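Local structure of Slr1438 protein (Synechocystis sp., 3K25) at residues R225-Y237 against S277-E289. The protein is of unknown function, but probably binds carbohydrate and may act as an isomerase on sugars. Sequence-based numbering, arbitrary orientation.
Sequences RNLKIEVSFSELY and SRSAWVNFQVSTE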
loop_
_atom_site.group_PDB
_atom_site.type_symbol
_atom_site.label_atom_id
_atom_site.label_comp_id
_atom_site.label_asym_id
_atom_site.label_seq_id
_atom_site.Cartn_x
_atom_site.Cartn_y
_atom_site.Cartn_z
ATOM N N ARG A 225 -2.932 -18.403 14.152
ATOM C CA ARG A 225 -4.268 -17.915 13.835
ATOM C C ARG A 225 -4.940 -18.867 12.861
ATOM O O ARG A 225 -6.111 -18.707 12.528
ATOM C CB ARG A 225 -4.196 -16.509 13.237
ATOM C CG ARG A 225 -4.008 -15.394 14.261
ATOM C CD ARG A 225 -3.289 -14.212 13.643
ATOM N NE ARG A 225 -3.774 -13.931 12.293
ATOM C CZ ARG A 225 -2.994 -13.574 11.274
ATOM N NH1 ARG A 225 -1.680 -13.446 11.442
ATOM N NH2 ARG A 225 -3.525 -13.355 10.079
ATOM N N ASN A 226 -4.179 -19.856 12.408
ATOM C CA ASN A 226 -4.672 -20.866 11.481
ATOM C C ASN A 226 -5.298 -20.288 10.210
ATOM O O ASN A 226 -6.444 -20.595 9.877
ATOM C CB ASN A 226 -5.686 -21.764 12.194
ATOM C CG ASN A 226 -6.176 -22.896 11.317
ATOM O OD1 ASN A 226 -5.399 -23.751 10.895
ATOM N ND2 ASN A 226 -7.473 -22.907 11.033
ATOM N N LEU A 227 -4.543 -19.460 9.493
ATOM C CA LEU A 227 -5.046 -18.858 8.261
ATOM C C LEU A 227 -3.918 -18.295 7.412
ATOM O O LEU A 227 -2.849 -17.971 7.926
ATOM C CB LEU A 227 -6.035 -17.732 8.583
ATOM C CG LEU A 227 -5.503 -16.342 8.933
ATOM C CD1 LEU A 227 -6.666 -15.463 9.352
ATOM C CD2 LEU A 227 -4.485 -16.432 10.048
ATOM N N LYS A 228 -4.155 -18.180 6.111
ATOM C CA LYS A 228 -3.141 -17.629 5.227
ATOM C C LYS A 228 -3.628 -16.359 4.544
ATOM O O LYS A 228 -4.817 -16.202 4.247
ATOM C CB LYS A 228 -2.697 -18.652 4.167
ATOM C CG LYS A 228 -3.611 -18.803 2.960
ATOM C CD LYS A 228 -2.938 -19.668 1.900
ATOM C CE LYS A 228 -3.859 -19.952 0.709
ATOM N NZ LYS A 228 -3.273 -20.934 -0.262
ATOM N N ILE A 229 -2.686 -15.458 4.308
ATOM C CA ILE A 229 -2.955 -14.185 3.663
ATOM C C ILE A 229 -2.177 -14.154 2.357
ATOM O O ILE A 229 -0.947 -14.172 2.365
ATOM C CB ILE A 229 -2.497 -13.032 4.561
ATOM C CG1 ILE A 229 -3.366 -12.995 5.817
ATOM C CG2 ILE A 229 -2.550 -11.728 3.805
ATOM C CD1 ILE A 229 -3.003 -11.887 6.788
ATOM N N GLU A 230 -2.896 -14.113 1.238
ATOM C CA GLU A 230 -2.267 -14.094 -0.081
ATOM C C GLU A 230 -2.411 -12.779 -0.848
ATOM O O GLU A 230 -3.500 -12.206 -0.933
ATOM C CB GLU A 230 -2.826 -15.219 -0.952
ATOM C CG GLU A 230 -2.366 -15.145 -2.401
ATOM C CD GLU A 230 -3.280 -15.909 -3.339
ATOM O OE1 GLU A 230 -4.508 -15.651 -3.312
ATOM O OE2 GLU A 230 -2.768 -16.758 -4.104
ATOM N N VAL A 231 -1.302 -12.337 -1.433
ATOM C CA VAL A 231 -1.261 -11.106 -2.211
ATOM C C VAL A 231 -1.077 -11.400 -3.700
ATOM O O VAL A 231 -0.070 -11.987 -4.102
ATOM C CB VAL A 231 -0.093 -10.209 -1.756
ATOM C CG1 VAL A 231 -0.158 -8.884 -2.474
ATOM C CG2 VAL A 231 -0.139 -10.009 -0.251
ATOM N N SER A 232 -2.044 -11.002 -4.517
ATOM C CA SER A 232 -1.937 -11.218 -5.954
ATOM C C SER A 232 -1.959 -9.843 -6.617
ATOM O O SER A 232 -2.389 -8.869 -5.998
ATOM C CB SER A 232 -3.084 -12.098 -6.452
ATOM O OG SER A 232 -4.342 -11.514 -6.178
ATOM N N PHE A 233 -1.503 -9.751 -7.867
ATOM C CA PHE A 233 -1.436 -8.449 -8.537
ATOM C C PHE A 233 -1.294 -8.461 -10.056
ATOM O O PHE A 233 -0.733 -9.390 -10.638
ATOM C CB PHE A 233 -0.260 -7.656 -7.956
ATOM C CG PHE A 233 0.929 -8.515 -7.595
ATOM C CD1 PHE A 233 0.937 -9.260 -6.407
ATOM C CD2 PHE A 233 2.033 -8.595 -8.442
ATOM C CE1 PHE A 233 2.020 -10.065 -6.068
ATOM C CE2 PHE A 233 3.132 -9.407 -8.109
ATOM C CZ PHE A 233 3.123 -10.141 -6.920
ATOM N N SER A 234 -1.794 -7.405 -10.691
ATOM C CA SER A 234 -1.696 -7.272 -12.139
ATOM C C SER A 234 -0.215 -7.035 -12.525
ATOM O O SER A 234 0.621 -6.731 -11.663
ATOM C CB SER A 234 -2.591 -6.124 -12.625
ATOM O OG SER A 234 -2.094 -4.854 -12.230
ATOM N N GLU A 235 0.108 -7.160 -13.811
ATOM C CA GLU A 235 1.492 -7.016 -14.254
ATOM C C GLU A 235 2.228 -5.696 -14.035
ATOM O O GLU A 235 3.421 -5.608 -14.317
ATOM C CB GLU A 235 1.619 -7.430 -15.719
ATOM C CG GLU A 235 0.823 -6.610 -16.701
ATOM C CD GLU A 235 0.820 -7.245 -18.086
ATOM O OE1 GLU A 235 0.162 -6.693 -18.999
ATOM O OE2 GLU A 235 1.477 -8.299 -18.263
ATOM N N LEU A 236 1.541 -4.674 -13.538
ATOM C CA LEU A 236 2.194 -3.393 -13.275
ATOM C C LEU A 236 3.179 -3.575 -12.111
ATOM O O LEU A 236 4.163 -2.843 -11.992
ATOM C CB LEU A 236 1.157 -2.328 -12.895
ATOM C CG LEU A 236 1.702 -0.992 -12.356
ATOM C CD1 LEU A 236 2.338 -0.211 -13.500
ATOM C CD2 LEU A 236 0.594 -0.165 -11.685
ATOM N N TYR A 237 2.919 -4.570 -11.265
ATOM C CA TYR A 237 3.763 -4.801 -10.106
ATOM C C TYR A 237 4.823 -5.860 -10.323
ATOM O O TYR A 237 4.512 -7.039 -10.507
ATOM C CB TYR A 237 2.883 -5.150 -8.913
ATOM C CG TYR A 237 1.827 -4.102 -8.704
ATOM C CD1 TYR A 237 0.573 -4.215 -9.315
ATOM C CD2 TYR A 237 2.108 -2.940 -7.970
ATOM C CE1 TYR A 237 -0.380 -3.188 -9.204
ATOM C CE2 TYR A 237 1.169 -1.911 -7.856
ATOM C CZ TYR A 237 -0.069 -2.038 -8.475
ATOM O OH TYR A 237 -0.987 -1.010 -8.387
ATOM N N SER A 277 -4.346 6.774 -19.984
ATOM C CA SER A 277 -4.346 6.189 -18.647
ATOM C C SER A 277 -4.108 4.683 -18.745
ATOM O O SER A 277 -4.276 4.093 -19.805
ATOM C CB SER A 277 -5.690 6.426 -17.950
ATOM O OG SER A 277 -6.673 5.515 -18.434
ATOM N N ARG A 278 -3.688 4.071 -17.649
ATOM C CA ARG A 278 -3.515 2.629 -17.630
ATOM C C ARG A 278 -4.137 2.132 -16.338
ATOM O O ARG A 278 -4.283 2.886 -15.373
ATOM C CB ARG A 278 -2.041 2.227 -17.746
ATOM C CG ARG A 278 -1.109 2.821 -16.723
ATOM C CD ARG A 278 0.347 2.521 -17.106
ATOM N NE ARG A 278 0.698 1.110 -16.936
ATOM C CZ ARG A 278 1.900 0.594 -17.198
ATOM N NH1 ARG A 278 2.889 1.360 -17.660
ATOM N NH2 ARG A 278 2.130 -0.689 -16.957
ATOM N N SER A 279 -4.554 0.875 -16.332
ATOM C CA SER A 279 -5.181 0.320 -15.144
ATOM C C SER A 279 -4.404 -0.857 -14.578
ATOM O O SER A 279 -3.561 -1.458 -15.244
ATOM C CB SER A 279 -6.635 -0.086 -15.437
ATOM O OG SER A 279 -6.714 -1.126 -16.391
ATOM N N ALA A 280 -4.688 -1.167 -13.324
ATOM C CA ALA A 280 -4.016 -2.253 -12.646
ATOM C C ALA A 280 -4.882 -2.646 -11.469
ATOM O O ALA A 280 -5.919 -2.025 -11.207
ATOM C CB ALA A 280 -2.644 -1.787 -12.162
ATOM N N TRP A 281 -4.456 -3.681 -10.760
ATOM C CA TRP A 281 -5.178 -4.129 -9.593
ATOM C C TRP A 281 -4.304 -4.975 -8.671
ATOM O O TRP A 281 -3.337 -5.615 -9.096
ATOM C CB TRP A 281 -6.406 -4.940 -10.011
ATOM C CG TRP A 281 -6.054 -6.150 -10.811
ATOM C CD1 TRP A 281 -5.997 -6.245 -12.176
ATOM C CD2 TRP A 281 -5.616 -7.418 -10.300
ATOM N NE1 TRP A 281 -5.545 -7.488 -12.542
ATOM C CE2 TRP A 281 -5.302 -8.230 -11.412
ATOM C CE3 TRP A 281 -5.451 -7.943 -9.011
ATOM C CZ2 TRP A 281 -4.828 -9.546 -11.275
ATOM C CZ3 TRP A 281 -4.979 -9.248 -8.876
ATOM C CH2 TRP A 281 -4.674 -10.032 -10.003
ATOM N N VAL A 282 -4.665 -4.959 -7.395
ATOM C CA VAL A 282 -3.981 -5.748 -6.387
ATOM C C VAL A 282 -5.094 -6.474 -5.639
ATOM O O VAL A 282 -6.187 -5.941 -5.478
ATOM C CB VAL A 282 -3.185 -4.862 -5.427
ATOM C CG1 VAL A 282 -2.519 -5.723 -4.389
ATOM C CG2 VAL A 282 -2.133 -4.080 -6.202
ATOM N N ASN A 283 -4.833 -7.698 -5.204
ATOM C CA ASN A 283 -5.861 -8.464 -4.513
ATOM C C ASN A 283 -5.358 -9.041 -3.203
ATOM O O ASN A 283 -4.186 -9.381 -3.059
ATOM C CB ASN A 283 -6.359 -9.596 -5.412
ATOM C CG ASN A 283 -7.724 -10.113 -4.997
ATOM O OD1 ASN A 283 -8.761 -9.556 -5.378
ATOM N ND2 ASN A 283 -7.732 -11.182 -4.203
ATOM N N PHE A 284 -6.262 -9.134 -2.239
ATOM C CA PHE A 284 -5.920 -9.670 -0.936
ATOM C C PHE A 284 -6.935 -10.739 -0.572
ATOM O O PHE A 284 -8.125 -10.461 -0.446
ATOM C CB PHE A 284 -5.906 -8.543 0.086
ATOM C CG PHE A 284 -4.949 -7.443 -0.263
ATOM C CD1 PHE A 284 -3.572 -7.661 -0.214
ATOM C CD2 PHE A 284 -5.422 -6.198 -0.693
ATOM C CE1 PHE A 284 -2.678 -6.659 -0.590
ATOM C CE2 PHE A 284 -4.533 -5.189 -1.069
ATOM C CZ PHE A 284 -3.154 -5.424 -1.018
ATOM N N GLN A 285 -6.454 -11.967 -0.425
ATOM C CA GLN A 285 -7.318 -13.090 -0.104
ATOM C C GLN A 285 -6.939 -13.717 1.228
ATOM O O GLN A 285 -5.771 -14.011 1.475
ATOM C CB GLN A 285 -7.209 -14.146 -1.206
ATOM C CG GLN A 285 -8.224 -15.251 -1.111
ATOM C CD GLN A 285 -9.605 -14.781 -1.499
ATOM O OE1 GLN A 285 -9.873 -14.488 -2.670
ATOM N NE2 GLN A 285 -10.494 -14.691 -0.516
ATOM N N VAL A 286 -7.921 -13.907 2.099
ATOM C CA VAL A 286 -7.650 -14.550 3.376
ATOM C C VAL A 286 -8.284 -15.946 3.346
ATOM O O VAL A 286 -9.382 -16.140 2.811
ATOM C CB VAL A 286 -8.193 -13.723 4.583
ATOM C CG1 VAL A 286 -9.703 -13.673 4.573
ATOM C CG2 VAL A 286 -7.702 -14.329 5.874
ATOM N N SER A 287 -7.567 -16.923 3.894
ATOM C CA SER A 287 -8.043 -18.306 3.936
ATOM C C SER A 287 -7.874 -18.869 5.334
ATOM O O SER A 287 -6.952 -18.482 6.052
ATOM C CB SER A 287 -7.256 -19.171 2.950
ATOM O OG SER A 287 -7.538 -18.790 1.619
ATOM N N THR A 288 -8.762 -19.788 5.710
ATOM C CA THR A 288 -8.723 -20.422 7.024
ATOM C C THR A 288 -8.099 -21.809 6.917
ATOM O O THR A 288 -8.756 -22.820 7.155
ATOM C CB THR A 288 -10.138 -20.562 7.610
ATOM O OG1 THR A 288 -10.963 -21.292 6.692
ATOM C CG2 THR A 288 -10.747 -19.191 7.856
ATOM N N GLU A 289 -6.823 -21.842 6.557
ATOM C CA GLU A 289 -6.101 -23.093 6.404
ATOM C C GLU A 289 -5.619 -23.625 7.750
ATOM O O GLU A 289 -4.401 -23.540 8.024
ATOM C CB GLU A 289 -4.918 -22.893 5.459
ATOM C CG GLU A 289 -4.200 -24.173 5.094
ATOM C CD GLU A 289 -3.198 -23.968 3.983
ATOM O OE1 GLU A 289 -3.619 -23.640 2.852
ATOM O OE2 GLU A 289 -1.987 -24.133 4.241
ATOM O OXT GLU A 289 -6.476 -24.112 8.518
#
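The indole of Trp281 lies flat against the chain of Ser234: CB of Ser234 stands 3.5 Å from the centroid of the five-membered ring, 21° off its normal, a CH-pi contact. Phe233 CA comes over the same ring system near CZ3, and OG of Ser232 lies near the ring edge, its position being less sure. With chi1 at 60°, CG of Trp281 sits between its own N and carbonyl carbon, which folds the indole over the neighbouring strand; Arg144 adds a cation-pi contact. Replacing the indole by an alanine is likely to uncover Ser234 and the backbone at Phe233 and to leave Arg144 without its aromatic partner. Over one face of the Tyr237 ring lies Val282 CG2, 4.0 Å from the centroid, while the phenol OH is hydrogen-bonded to Gln147. The Arg278 guanidinium takes Leu236 CD1 over one face, 3.5 Å from NH2. Between the backbones, paired bonds join Glu230 with Gln285 and Ser232 with Asn283; Glu230 N to Gln285 O is nearly straight. Beyond the strand end, Ser234 N donates to Trp281 O, and Trp281 N returns a bond to Ser234 OG (3.0 Å). Val231, Phe233, Val282 and Phe284 share the buried face. The 165° angle between the axes and the alternating pairs identify antiparallel strands inside a large sheet, flanked by 142-151 and 217-222, as expected of the beta-sandwich fold of galactose mutarotase relatives.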